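Local coordinates for protein N-acetylneuraminate lyase (Fusobacterium nucleatum subsp. nucleatum ATCC 25586, PDB 5ZKA) that belongs to the dihydrodipicolinate synthetase family of lyases and is built on a parallel eight-stranded (beta/alpha) barrel of the TIM type, at residues A24-Y29 against T62-M67; G39-I44 against F77-D82; E72-F77 against V103-Y108; L90-G95 against L112-L117. All blocks are in the same frame, centred on the assembly; numbering follows the deposited sequence.

In the fold
The four contacts lie among neighbouring strands and helices of a parallel TIM-type barrel. Contact 1 joins the loops that follow strands 20-24 and 55-58, and is the buried polar one, bridged by a water and bordered by the modified residue KPI at position 178. Contacts 2 and 3 both use helix 70-84, which packs against helix 37-49 with one flank and helix 99-112 with another; each combines an apolar centre with a salt bridge toward the more exposed side, and they share F77. Contact 4 lies deeper than contact 3, pairing strand 89-93 with the chain entering strand 117-120, where backbone bonding and aliphatic and aromatic packing replace salt bridges.

Contact 1 of 4, residues A24-Y29 against T62-M67; sequences ALMVPY and TGENFM
M26 reaches over T62 from one loop to the next. Its CB points alongside the other loop, and with CG anti to the carbonyl carbon (chi1 -57°) the chain then comes nearer, M26 CG lying 3.7 Å from T62 CG2. SD passes the same methyl group, and bends at chi2 and chi3 bring the terminal CE to 3.4 Å from T62 O. A flexible thioether suits this place, because it can curl round a threonine while keeping an apolar surface against it. T62 itself has two characters: CG2 faces A24 O and M26, whereas OG1 is hydrogen-bonded to O1 of the modified residue KPI at position 178.

G63 brings the two backbones close, its bare CA lying 3.4 Å from L25 O. Its carbonyl is taken by the phenol of Y29, whose OH donates to G63 O at 2.7 Å with a C=O...O angle of 166°. V27 CG1 covers one face of that ring, while the E64 side chain runs past it in the opposite direction, with OE2 near the ring plane. Water 1 accepts from V27 N (2.9 Å) and lies within donating distance of T62 O (2.7 Å) and E64 OE2 (2.9 Å); with a further acceptor nearby, its protons are probably shared among them.

The G63 carbonyl, the V27 amide and the E64 carboxylate all have partners, though the contact is buried: K269, through a salt bridge, and R283 N fix the carboxylate, and the loop carrying T62 is held directly beside KPI.

Contact 2 of 4, residues G39-I44 against F77-D82; sequences GLREII and FEIAID
D82 OD2 is gripped by both terminal nitrogens of R41. R41 NH1 donates to D82 OD2 at 2.8 Å with an N-H...O angle of 149°, using the oxygen's anti lone pair and keeping it in the guanidinium plane; the bond from R41 NH2 to D82 OD2, at 3.1 Å, is weak. The carboxylate and guanidinium planes stand 85° apart, and one oxygen, not both, meets the two nitrogens. R41 NH1 is also in a salt bridge with E83.

Arginine suits the margin because its long stem is apolar. Extended from CG to NE, it lies across I79, whose CG2 is 3.7 Å from R41 CG and covers one face of the guanidinium. The same I79 methyl meets L40 CD2, also at 3.7 Å. One helical turn beyond L40, I44 pushes CD1 down onto the backbone of A80, 3.5 Å from A80 CA, which is possible because alanine offers so little bulk. The helix segments cross at -43° with axes 9.8 Å apart.

The chemistry is therefore graded: branched aliphatic side chains fill the interface between helices 37-49 and 70-84 and probably keep water from it, and acidic residues at the outer margin probably balance the arginine's charge.

Contact 3 of 4, residues E72-F77 against V103-Y108; sequences EKKRVF and VELGKY
K74 makes most of the direct contact, its stem packing on Y108 and L105 and its tip reaching E104. K74 CB lies 3.7 Å from Y108 CE2, and CG stands over one face of the tyrosine ring, 4.2 Å from its centroid and 21° off the normal, a CH-pi contact. Another side of the stem, roughly at right angles, meets L105, K74 CG to L105 CD2 being 3.8 Å. At the tip, K74 NZ donates to E104 OE2 at 2.7 Å in a salt bridge that uses the anti lone pair of the oxygen. Any cation-pi attraction from NZ to Y108 is long and at most weak.

Lysine suits this border position, since its methylenes can pack on a ring and a leucine while the ammonium reaches the exposed glutamate. K74 manages this because the chain is straight beyond CG, and E104 comes to meet it with CG anti to its own backbone N (chi1 177°), the two side chains crossing at about a right angle. Deeper in, L105 packs between the helices: its CD1 touches K73 CD at 3.9 Å, and its CD2 sits at the edge of the F77 ring, 4.4 Å from F77 CE2.

A second shell steadies these groups. E78 holds the Y108 hydroxyl by a hydrogen bond, and K73 NZ is paired with E101.

The two segments run nearly parallel, 21° apart with axes 10.8 Å from each other, on two successive helices outside the barrel. The F77 side chain also touches V58 of strand 55-58, while V103 packs on helix 129-143.

Contact 4 of 4, residues L90-G95 against L112-L117; sequences LIAQVG and LGYKCL
L90 begins the contact by laying its CB beside the Y114 ring, 3.8 Å from Y114 CD2, while its carbonyl O is joined through water 2 to K115 N. The water lets the two backbones stay linked where they have not yet closed to strand spacing. I91 follows, turned to another side: its CA-H approaches C116 O and its CG1 packs near C116 CB, a small side chain suited to a close passage. At A92 the pairing becomes that of a parallel bridge with L117. A92 N donates to C116 O at 3.0 Å and 166°, and A92 O receives a CA-H...O contact from L117 CA at 3.2 Å. The short A92 methyl allows Y114 to lie close, with CB 4.1 Å from the ring centroid, 30° off its normal, in an off-centre CH-pi contact. Beyond, Q93 OE1 takes G95 N at 2.9 Å from above its carbonyl plane and also accepts from V120 N, and V94 CG2 meets L117 CD1.

The second segment arrives from helix 99-112, which ends at G113 in a Schellman motif; positive phi is readily adopted by glycine. Strand 89-93, this helix and strand 117-120 form a beta-alpha-beta crossover. Y114 is wedged under helices 70-84 and 99-112, its OH bonded to F77 O, whereas strand 55-58 pairs with strand 89-93 along the other edge.

Contact 1 of 4, residues A24-Y29 against T62-M67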
loop_
_atom_site.group_PDB
_atom_site.type_symbol
_atom_site.label_atom_id
_atom_site.label_comp_id
_atom_site.label_asym_id
_atom_site.label_seq_id
_atom_site.Cartn_x
_atom_site.Cartn_y
_atom_site.Cartn_z
ATOM N N ALA A 24 -12.912 -13.333 9.784
ATOM C CA ALA A 24 -12.628 -13.143 11.201
ATOM C C ALA A 24 -13.968 -13.176 11.903
ATOM O O ALA A 24 -14.755 -12.225 11.825
ATOM C CB ALA A 24 -11.884 -11.833 11.449
ATOM N N LEU A 25 -14.244 -14.308 12.539
ATOM C CA LEU A 25 -15.581 -14.625 13.002
ATOM C C LEU A 25 -16.063 -13.627 14.047
ATOM O O LEU A 25 -15.414 -13.414 15.073
ATOM C CB LEU A 25 -15.585 -16.044 13.567
ATOM C CG LEU A 25 -16.940 -16.587 14.005
ATOM C CD1 LEU A 25 -17.830 -16.756 12.778
ATOM C CD2 LEU A 25 -16.758 -17.911 14.738
ATOM N N MET A 26 -17.216 -13.022 13.790
ATOM C CA MET A 26 -17.845 -12.176 14.792
ATOM C C MET A 26 -18.631 -13.019 15.784
ATOM O O MET A 26 -19.111 -14.113 15.465
ATOM C CB MET A 26 -18.773 -11.166 14.132
ATOM C CG MET A 26 -18.054 -10.318 13.107
ATOM S SD MET A 26 -18.594 -8.612 13.138
ATOM C CE MET A 26 -18.139 -8.088 14.785
ATOM N N VAL A 27 -18.775 -12.492 16.994
ATOM C CA VAL A 27 -19.395 -13.209 18.101
ATOM C C VAL A 27 -20.557 -12.376 18.611
ATOM O O VAL A 27 -20.383 -11.183 18.872
ATOM C CB VAL A 27 -18.404 -13.500 19.242
ATOM C CG1 VAL A 27 -19.134 -14.191 20.408
ATOM C CG2 VAL A 27 -17.270 -14.363 18.724
ATOM N N PRO A 28 -21.762 -12.947 18.743
ATOM C CA PRO A 28 -22.878 -12.184 19.300
ATOM C C PRO A 28 -22.924 -12.302 20.812
ATOM O O PRO A 28 -22.873 -13.404 21.375
ATOM C CB PRO A 28 -24.106 -12.820 18.635
ATOM C CG PRO A 28 -23.706 -14.236 18.397
ATOM C CD PRO A 28 -22.195 -14.239 18.184
ATOM N N TYR A 29 -23.016 -11.156 21.474
ATOM C CA TYR A 29 -23.037 -11.081 22.925
ATOM C C TYR A 29 -24.398 -10.589 23.387
ATOM O O TYR A 29 -25.062 -9.819 22.690
ATOM C CB TYR A 29 -21.928 -10.151 23.445
ATOM C CG TYR A 29 -20.546 -10.629 23.072
ATOM C CD1 TYR A 29 -19.910 -11.626 23.814
ATOM C CD2 TYR A 29 -19.882 -10.104 21.965
ATOM C CE1 TYR A 29 -18.638 -12.089 23.461
ATOM C CE2 TYR A 29 -18.608 -10.552 21.606
ATOM C CZ TYR A 29 -17.993 -11.542 22.359
ATOM O OH TYR A 29 -16.742 -11.986 21.995
ATOM N N THR A 62 -11.692 -8.979 15.642
ATOM C CA THR A 62 -13.061 -8.805 15.163
ATOM C C THR A 62 -14.069 -9.523 16.043
ATOM O O THR A 62 -15.223 -9.084 16.153
ATOM C CB THR A 62 -13.160 -9.321 13.729
ATOM O OG1 THR A 62 -12.230 -8.606 12.902
ATOM C CG2 THR A 62 -14.578 -9.159 13.188
ATOM N N GLY A 63 -13.668 -10.625 16.665
ATOM C CA GLY A 63 -14.563 -11.308 17.575
ATOM C C GLY A 63 -14.650 -10.683 18.945
ATOM O O GLY A 63 -15.235 -11.282 19.850
ATOM N N GLU A 64 -14.071 -9.493 19.119
ATOM C CA GLU A 64 -14.039 -8.794 20.403
ATOM C C GLU A 64 -13.282 -9.605 21.457
ATOM O O GLU A 64 -13.517 -9.483 22.666
ATOM C CB GLU A 64 -15.455 -8.420 20.853
ATOM C CG GLU A 64 -16.114 -7.451 19.826
ATOM C CD GLU A 64 -17.610 -7.288 20.014
ATOM O OE1 GLU A 64 -18.039 -6.807 21.087
ATOM O OE2 GLU A 64 -18.359 -7.660 19.085
ATOM N N ASN A 65 -12.328 -10.402 20.976
ATOM C CA ASN A 65 -11.587 -11.334 21.824
ATOM C C ASN A 65 -10.938 -10.651 23.028
ATOM O O ASN A 65 -10.977 -11.176 24.152
ATOM C CB ASN A 65 -10.525 -12.025 20.968
ATOM C CG ASN A 65 -9.587 -12.880 21.786
ATOM O OD1 ASN A 65 -8.442 -12.488 22.076
ATOM N ND2 ASN A 65 -10.047 -14.073 22.140
ATOM N N PHE A 66 -10.323 -9.486 22.819
ATOM C CA PHE A 66 -9.550 -8.888 23.901
ATOM C C PHE A 66 -10.425 -8.153 24.905
ATOM O O PHE A 66 -9.897 -7.621 25.889
ATOM C CB PHE A 66 -8.460 -7.989 23.302
ATOM C CG PHE A 66 -7.543 -8.744 22.385
ATOM C CD1 PHE A 66 -6.560 -9.579 22.911
ATOM C CD2 PHE A 66 -7.735 -8.721 21.011
ATOM C CE1 PHE A 66 -5.743 -10.322 22.080
ATOM C CE2 PHE A 66 -6.924 -9.470 20.173
ATOM C CZ PHE A 66 -5.921 -10.261 20.711
ATOM N N MET A 67 -11.748 -8.168 24.706
ATOM C CA MET A 67 -12.700 -7.585 25.641
ATOM C C MET A 67 -13.358 -8.616 26.555
ATOM O O MET A 67 -14.151 -8.230 27.420
ATOM C CB MET A 67 -13.780 -6.812 24.874
ATOM C CG MET A 67 -13.334 -5.421 24.418
ATOM S SD MET A 67 -14.676 -4.502 23.625
ATOM C CE MET A 67 -14.566 -5.156 21.981
HETATM O O HOH W 1 -17.558 -9.853 17.322
#

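Contact 2 of 4, residues G39-I44 against F77-D82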
loop_
_atom_site.group_PDB
_atom_site.type_symbol
_atom_site.label_atom_id
_atom_site.label_comp_id
_atom_site.label_asym_id
_atom_site.label_seq_id
_atom_site.Cartn_x
_atom_site.Cartn_y
_atom_site.Cartn_z
ATOM N N GLY A 39 -26.924 -17.567 18.447
ATOM C CA GLY A 39 -26.541 -16.647 17.393
ATOM C C GLY A 39 -25.158 -16.921 16.845
ATOM O O GLY A 39 -24.905 -16.703 15.653
ATOM N N LEU A 40 -24.239 -17.389 17.701
ATOM C CA LEU A 40 -22.891 -17.706 17.229
ATOM C C LEU A 40 -22.926 -18.833 16.209
ATOM O O LEU A 40 -22.242 -18.774 15.185
ATOM C CB LEU A 40 -21.980 -18.079 18.404
ATOM C CG LEU A 40 -20.551 -18.494 18.035
ATOM C CD1 LEU A 40 -19.839 -17.410 17.180
ATOM C CD2 LEU A 40 -19.718 -18.821 19.291
ATOM N N ARG A 41 -23.714 -19.875 16.474
ATOM C CA ARG A 41 -23.889 -20.922 15.474
ATOM C C ARG A 41 -24.504 -20.369 14.189
ATOM O O ARG A 41 -24.134 -20.792 13.087
ATOM C CB ARG A 41 -24.738 -22.053 16.053
ATOM C CG ARG A 41 -24.053 -22.713 17.260
ATOM C CD ARG A 41 -24.811 -23.934 17.769
ATOM N NE ARG A 41 -24.131 -24.499 18.931
ATOM C CZ ARG A 41 -23.257 -25.499 18.883
ATOM N NH1 ARG A 41 -22.961 -26.071 17.724
ATOM N NH2 ARG A 41 -22.679 -25.929 19.999
ATOM N N GLU A 42 -25.436 -19.414 14.305
ATOM C CA GLU A 42 -26.042 -18.829 13.109
ATOM C C GLU A 42 -25.022 -18.047 12.293
ATOM O O GLU A 42 -25.061 -18.064 11.056
ATOM C CB GLU A 42 -27.211 -17.924 13.494
ATOM C CG GLU A 42 -28.419 -18.685 14.060
ATOM C CD GLU A 42 -29.605 -17.780 14.315
ATOM O OE1 GLU A 42 -29.530 -16.587 13.949
ATOM O OE2 GLU A 42 -30.604 -18.258 14.901
ATOM N N ILE A 43 -24.115 -17.336 12.964
ATOM C CA ILE A 43 -23.097 -16.587 12.235
ATOM C C ILE A 43 -22.133 -17.538 11.542
ATOM O O ILE A 43 -21.728 -17.316 10.394
ATOM C CB ILE A 43 -22.355 -15.630 13.185
ATOM C CG1 ILE A 43 -23.300 -14.557 13.725
ATOM C CG2 ILE A 43 -21.165 -14.986 12.471
ATOM C CD1 ILE A 43 -22.617 -13.616 14.742
ATOM N N ILE A 44 -21.736 -18.603 12.236
ATOM C CA ILE A 44 -20.879 -19.621 11.637
ATOM C C ILE A 44 -21.552 -20.235 10.414
ATOM O O ILE A 44 -20.936 -20.366 9.349
ATOM C CB ILE A 44 -20.526 -20.698 12.681
ATOM C CG1 ILE A 44 -19.614 -20.111 13.762
ATOM C CG2 ILE A 44 -19.866 -21.889 12.013
ATOM C CD1 ILE A 44 -19.565 -20.940 15.043
ATOM N N PHE A 77 -14.383 -20.908 21.313
ATOM C CA PHE A 77 -13.626 -21.923 20.583
ATOM C C PHE A 77 -14.373 -23.250 20.542
ATOM O O PHE A 77 -14.346 -23.951 19.522
ATOM C CB PHE A 77 -12.249 -22.133 21.214
ATOM C CG PHE A 77 -11.275 -21.007 20.976
ATOM C CD1 PHE A 77 -10.959 -20.585 19.689
ATOM C CD2 PHE A 77 -10.631 -20.406 22.043
ATOM C CE1 PHE A 77 -10.053 -19.554 19.480
ATOM C CE2 PHE A 77 -9.705 -19.377 21.837
ATOM C CZ PHE A 77 -9.419 -18.952 20.556
ATOM N N GLU A 78 -15.013 -23.633 21.654
ATOM C CA GLU A 78 -15.771 -24.891 21.683
ATOM C C GLU A 78 -16.903 -24.888 20.666
ATOM O O GLU A 78 -17.092 -25.854 19.915
ATOM C CB GLU A 78 -16.378 -25.143 23.064
ATOM C CG GLU A 78 -15.457 -25.161 24.220
ATOM C CD GLU A 78 -16.222 -25.273 25.525
ATOM O OE1 GLU A 78 -17.354 -25.816 25.507
ATOM O OE2 GLU A 78 -15.700 -24.802 26.561
ATOM N N ILE A 79 -17.722 -23.840 20.693
ATOM C CA ILE A 79 -18.876 -23.768 19.804
ATOM C C ILE A 79 -18.424 -23.740 18.349
ATOM O O ILE A 79 -18.963 -24.459 17.500
ATOM C CB ILE A 79 -19.738 -22.542 20.160
ATOM C CG1 ILE A 79 -20.327 -22.720 21.564
ATOM C CG2 ILE A 79 -20.851 -22.316 19.124
ATOM C CD1 ILE A 79 -20.729 -21.412 22.220
ATOM N N ALA A 80 -17.402 -22.931 18.047
ATOM C CA ALA A 80 -16.998 -22.749 16.655
ATOM C C ALA A 80 -16.613 -24.076 16.008
ATOM O O ALA A 80 -17.087 -24.400 14.913
ATOM C CB ALA A 80 -15.847 -21.743 16.561
ATOM N N ILE A 81 -15.767 -24.871 16.675
ATOM C CA ILE A 81 -15.349 -26.124 16.052
ATOM C C ILE A 81 -16.464 -27.171 16.108
ATOM O O ILE A 81 -16.539 -28.055 15.243
ATOM C CB ILE A 81 -14.037 -26.629 16.682
ATOM C CG1 ILE A 81 -13.421 -27.729 15.813
ATOM C CG2 ILE A 81 -14.247 -27.108 18.113
ATOM C CD1 ILE A 81 -11.980 -28.023 16.149
ATOM N N ASP A 82 -17.343 -27.102 17.107
ATOM C CA ASP A 82 -18.475 -28.021 17.124
ATOM C C ASP A 82 -19.420 -27.735 15.968
ATOM O O ASP A 82 -19.939 -28.662 15.338
ATOM C CB ASP A 82 -19.215 -27.924 18.453
ATOM C CG ASP A 82 -20.417 -28.842 18.514
ATOM O OD1 ASP A 82 -20.214 -30.073 18.605
ATOM O OD2 ASP A 82 -21.560 -28.333 18.470
#

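Contact 3 of 4, residues E72-F77 against V103-Y108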
loop_
_atom_site.group_PDB
_atom_site.type_symbol
_atom_site.label_atom_id
_atom_site.label_comp_id
_atom_site.label_asym_id
_atom_site.label_seq_id
_atom_site.Cartn_x
_atom_site.Cartn_y
_atom_site.Cartn_z
ATOM N N GLU A 72 -14.676 -17.216 28.626
ATOM C CA GLU A 72 -15.523 -16.862 27.499
ATOM C C GLU A 72 -14.821 -17.152 26.178
ATOM O O GLU A 72 -15.454 -17.637 25.230
ATOM C CB GLU A 72 -15.945 -15.397 27.622
ATOM C CG GLU A 72 -17.061 -15.222 28.653
ATOM C CD GLU A 72 -17.332 -13.781 29.057
ATOM O OE1 GLU A 72 -16.429 -12.927 28.925
ATOM O OE2 GLU A 72 -18.469 -13.506 29.509
ATOM N N LYS A 73 -13.505 -16.896 26.104
ATOM C CA LYS A 73 -12.757 -17.276 24.907
ATOM C C LYS A 73 -12.854 -18.775 24.655
ATOM O O LYS A 73 -13.066 -19.213 23.516
ATOM C CB LYS A 73 -11.290 -16.867 25.033
ATOM C CG LYS A 73 -11.047 -15.366 25.014
ATOM C CD LYS A 73 -9.628 -15.065 25.538
ATOM C CE LYS A 73 -9.372 -13.573 25.704
ATOM N NZ LYS A 73 -7.922 -13.305 26.040
ATOM N N LYS A 74 -12.700 -19.580 25.712
ATOM C CA LYS A 74 -12.765 -21.031 25.554
ATOM C C LYS A 74 -14.122 -21.472 25.011
ATOM O O LYS A 74 -14.200 -22.361 24.152
ATOM C CB LYS A 74 -12.467 -21.711 26.893
ATOM C CG LYS A 74 -11.032 -21.536 27.391
ATOM C CD LYS A 74 -10.850 -22.188 28.774
ATOM C CE LYS A 74 -9.398 -22.194 29.217
ATOM N NZ LYS A 74 -9.253 -22.805 30.577
ATOM N N ARG A 75 -15.206 -20.871 25.505
ATOM C CA ARG A 75 -16.533 -21.280 25.059
ATOM C C ARG A 75 -16.751 -20.941 23.586
ATOM O O ARG A 75 -17.379 -21.713 22.850
ATOM C CB ARG A 75 -17.606 -20.625 25.927
ATOM C CG ARG A 75 -19.023 -21.097 25.600
ATOM C CD ARG A 75 -19.292 -22.507 26.143
ATOM N NE ARG A 75 -20.525 -23.091 25.603
ATOM C CZ ARG A 75 -20.584 -24.243 24.936
ATOM N NH1 ARG A 75 -19.481 -24.953 24.731
ATOM N NH2 ARG A 75 -21.747 -24.694 24.473
ATOM N N VAL A 76 -16.239 -19.793 23.133
ATOM C CA VAL A 76 -16.306 -19.458 21.709
ATOM C C VAL A 76 -15.586 -20.516 20.881
ATOM O O VAL A 76 -16.100 -20.989 19.861
ATOM C CB VAL A 76 -15.719 -18.058 21.457
ATOM C CG1 VAL A 76 -15.499 -17.822 19.959
ATOM C CG2 VAL A 76 -16.632 -16.993 22.048
ATOM N N PHE A 77 -14.383 -20.908 21.313
ATOM C CA PHE A 77 -13.626 -21.923 20.583
ATOM C C PHE A 77 -14.373 -23.250 20.542
ATOM O O PHE A 77 -14.346 -23.951 19.522
ATOM C CB PHE A 77 -12.249 -22.133 21.214
ATOM C CG PHE A 77 -11.275 -21.007 20.976
ATOM C CD1 PHE A 77 -10.959 -20.585 19.689
ATOM C CD2 PHE A 77 -10.631 -20.406 22.043
ATOM C CE1 PHE A 77 -10.053 -19.554 19.480
ATOM C CE2 PHE A 77 -9.705 -19.377 21.837
ATOM C CZ PHE A 77 -9.419 -18.952 20.556
ATOM N N VAL A 103 -0.576 -19.806 26.321
ATOM C CA VAL A 103 -0.252 -21.230 26.304
ATOM C C VAL A 103 -1.452 -22.060 26.747
ATOM O O VAL A 103 -1.761 -23.099 26.149
ATOM C CB VAL A 103 0.981 -21.501 27.184
ATOM C CG1 VAL A 103 1.120 -22.998 27.462
ATOM C CG2 VAL A 103 2.257 -20.925 26.532
ATOM N N GLU A 104 -2.140 -21.622 27.805
ATOM C CA GLU A 104 -3.330 -22.324 28.274
ATOM C C GLU A 104 -4.378 -22.431 27.172
ATOM O O GLU A 104 -4.938 -23.509 26.926
ATOM C CB GLU A 104 -3.905 -21.599 29.489
ATOM C CG GLU A 104 -5.191 -22.209 30.025
ATOM C CD GLU A 104 -5.767 -21.420 31.184
ATOM O OE1 GLU A 104 -4.988 -20.750 31.894
ATOM O OE2 GLU A 104 -6.998 -21.473 31.393
ATOM N N LEU A 105 -4.677 -21.312 26.514
ATOM C CA LEU A 105 -5.651 -21.331 25.424
ATOM C C LEU A 105 -5.151 -22.159 24.246
ATOM O O LEU A 105 -5.935 -22.855 23.588
ATOM C CB LEU A 105 -5.953 -19.903 24.975
ATOM C CG LEU A 105 -6.766 -19.002 25.903
ATOM C CD1 LEU A 105 -6.667 -17.564 25.383
ATOM C CD2 LEU A 105 -8.214 -19.439 25.940
ATOM N N GLY A 106 -3.854 -22.077 23.949
ATOM C CA GLY A 106 -3.308 -22.848 22.843
ATOM C C GLY A 106 -3.395 -24.345 23.077
ATOM O O GLY A 106 -3.732 -25.110 22.169
ATOM N N LYS A 107 -3.106 -24.787 24.301
ATOM C CA LYS A 107 -3.275 -26.204 24.608
ATOM C C LYS A 107 -4.741 -26.609 24.524
ATOM O O LYS A 107 -5.074 -27.695 24.024
ATOM C CB LYS A 107 -2.719 -26.512 26.000
ATOM C CG LYS A 107 -1.207 -26.345 26.124
ATOM C CD LYS A 107 -0.708 -26.871 27.472
ATOM C CE LYS A 107 0.800 -26.697 27.615
ATOM N NZ LYS A 107 1.260 -26.755 29.040
ATOM N N TYR A 108 -5.634 -25.743 25.004
ATOM C CA TYR A 108 -7.050 -26.083 25.045
ATOM C C TYR A 108 -7.629 -26.231 23.641
ATOM O O TYR A 108 -8.355 -27.194 23.359
ATOM C CB TYR A 108 -7.807 -25.024 25.843
ATOM C CG TYR A 108 -9.290 -25.275 25.940
ATOM C CD1 TYR A 108 -9.802 -26.140 26.898
ATOM C CD2 TYR A 108 -10.180 -24.638 25.083
ATOM C CE1 TYR A 108 -11.156 -26.369 26.995
ATOM C CE2 TYR A 108 -11.533 -24.858 25.178
ATOM C CZ TYR A 108 -12.013 -25.724 26.131
ATOM O OH TYR A 108 -13.360 -25.947 26.226
#

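Contact 4 of 4, residues L90-G95 against L112-L117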
loop_
_atom_site.group_PDB
_atom_site.type_symbol
_atom_site.label_atom_id
_atom_site.label_comp_id
_atom_site.label_asym_id
_atom_site.label_seq_id
_atom_site.Cartn_x
_atom_site.Cartn_y
_atom_site.Cartn_z
ATOM N N LEU A 90 -9.860 -23.853 10.043
ATOM C CA LEU A 90 -10.020 -23.102 11.279
ATOM C C LEU A 90 -8.657 -22.688 11.804
ATOM O O LEU A 90 -7.755 -23.524 11.904
ATOM C CB LEU A 90 -10.733 -23.932 12.342
ATOM C CG LEU A 90 -12.173 -24.349 12.071
ATOM C CD1 LEU A 90 -12.630 -25.240 13.194
ATOM C CD2 LEU A 90 -13.052 -23.132 11.984
ATOM N N ILE A 91 -8.525 -21.412 12.164
ATOM C CA ILE A 91 -7.364 -20.886 12.875
ATOM C C ILE A 91 -7.851 -20.326 14.203
ATOM O O ILE A 91 -8.856 -19.605 14.242
ATOM C CB ILE A 91 -6.634 -19.793 12.069
ATOM C CG1 ILE A 91 -6.125 -20.325 10.725
ATOM C CG2 ILE A 91 -5.455 -19.187 12.898
ATOM C CD1 ILE A 91 -5.726 -19.188 9.745
ATOM N N ALA A 92 -7.145 -20.647 15.287
ATOM C CA ALA A 92 -7.507 -20.159 16.610
ATOM C C ALA A 92 -6.482 -19.124 17.047
ATOM O O ALA A 92 -5.304 -19.453 17.225
ATOM C CB ALA A 92 -7.575 -21.313 17.619
ATOM N N GLN A 93 -6.927 -17.879 17.217
ATOM C CA GLN A 93 -6.069 -16.817 17.737
ATOM C C GLN A 93 -6.037 -16.907 19.260
ATOM O O GLN A 93 -7.076 -16.748 19.910
ATOM C CB GLN A 93 -6.589 -15.455 17.275
ATOM C CG GLN A 93 -5.547 -14.327 17.296
ATOM C CD GLN A 93 -5.236 -13.851 18.692
ATOM O OE1 GLN A 93 -4.086 -13.603 19.035
ATOM N NE2 GLN A 93 -6.266 -13.726 19.512
ATOM N N VAL A 94 -4.858 -17.171 19.833
ATOM C CA VAL A 94 -4.722 -17.387 21.270
ATOM C C VAL A 94 -3.777 -16.385 21.931
ATOM O O VAL A 94 -3.511 -16.494 23.129
ATOM C CB VAL A 94 -4.271 -18.827 21.581
ATOM C CG1 VAL A 94 -5.295 -19.838 21.052
ATOM C CG2 VAL A 94 -2.889 -19.092 21.002
ATOM N N GLY A 95 -3.288 -15.390 21.189
ATOM C CA GLY A 95 -2.327 -14.458 21.746
ATOM C C GLY A 95 -2.934 -13.536 22.786
ATOM O O GLY A 95 -4.150 -13.346 22.864
ATOM N N LEU A 112 -9.118 -29.483 21.462
ATOM C CA LEU A 112 -10.412 -29.462 20.780
ATOM C C LEU A 112 -10.304 -29.913 19.330
ATOM O O LEU A 112 -11.298 -30.365 18.761
ATOM C CB LEU A 112 -11.026 -28.055 20.826
ATOM C CG LEU A 112 -11.619 -27.516 22.134
ATOM C CD1 LEU A 112 -12.124 -26.099 21.934
ATOM C CD2 LEU A 112 -12.730 -28.396 22.701
ATOM N N GLY A 113 -9.132 -29.789 18.717
ATOM C CA GLY A 113 -8.962 -30.249 17.353
ATOM C C GLY A 113 -8.577 -29.171 16.360
ATOM O O GLY A 113 -8.504 -29.433 15.155
ATOM N N TYR A 114 -8.338 -27.953 16.836
ATOM C CA TYR A 114 -7.810 -26.918 15.958
ATOM C C TYR A 114 -6.401 -27.295 15.522
ATOM O O TYR A 114 -5.585 -27.752 16.326
ATOM C CB TYR A 114 -7.790 -25.560 16.656
ATOM C CG TYR A 114 -9.137 -24.887 16.832
ATOM C CD1 TYR A 114 -9.984 -25.250 17.879
ATOM C CD2 TYR A 114 -9.547 -23.864 15.974
ATOM C CE1 TYR A 114 -11.209 -24.634 18.057
ATOM C CE2 TYR A 114 -10.767 -23.233 16.151
ATOM C CZ TYR A 114 -11.594 -23.621 17.195
ATOM O OH TYR A 114 -12.808 -22.994 17.381
ATOM N N LYS A 115 -6.118 -27.111 14.233
ATOM C CA LYS A 115 -4.874 -27.570 13.635
ATOM C C LYS A 115 -3.955 -26.416 13.286
ATOM O O LYS A 115 -2.928 -26.622 12.635
ATOM C CB LYS A 115 -5.160 -28.419 12.391
ATOM C CG LYS A 115 -5.651 -29.830 12.717
ATOM C CD LYS A 115 -4.684 -30.518 13.668
ATOM C CE LYS A 115 -5.151 -31.915 14.051
ATOM N NZ LYS A 115 -5.140 -32.859 12.895
ATOM N N CYS A 116 -4.304 -25.204 13.702
ATOM C CA CYS A 116 -3.442 -24.062 13.466
ATOM C C CYS A 116 -3.816 -22.977 14.461
ATOM O O CYS A 116 -5.007 -22.727 14.695
ATOM C CB CYS A 116 -3.571 -23.547 12.030
ATOM S SG CYS A 116 -2.347 -22.275 11.647
ATOM N N LEU A 117 -2.795 -22.355 15.045
ATOM C CA LEU A 117 -2.936 -21.252 15.983
ATOM C C LEU A 117 -2.514 -19.956 15.316
ATOM O O LEU A 117 -1.832 -19.950 14.292
ATOM C CB LEU A 117 -2.064 -21.456 17.230
ATOM C CG LEU A 117 -2.186 -22.754 18.025
ATOM C CD1 LEU A 117 -1.237 -22.712 19.235
ATOM C CD2 LEU A 117 -3.610 -22.946 18.470
HETATM O O HOH W 2 -8.135 -26.316 12.573
#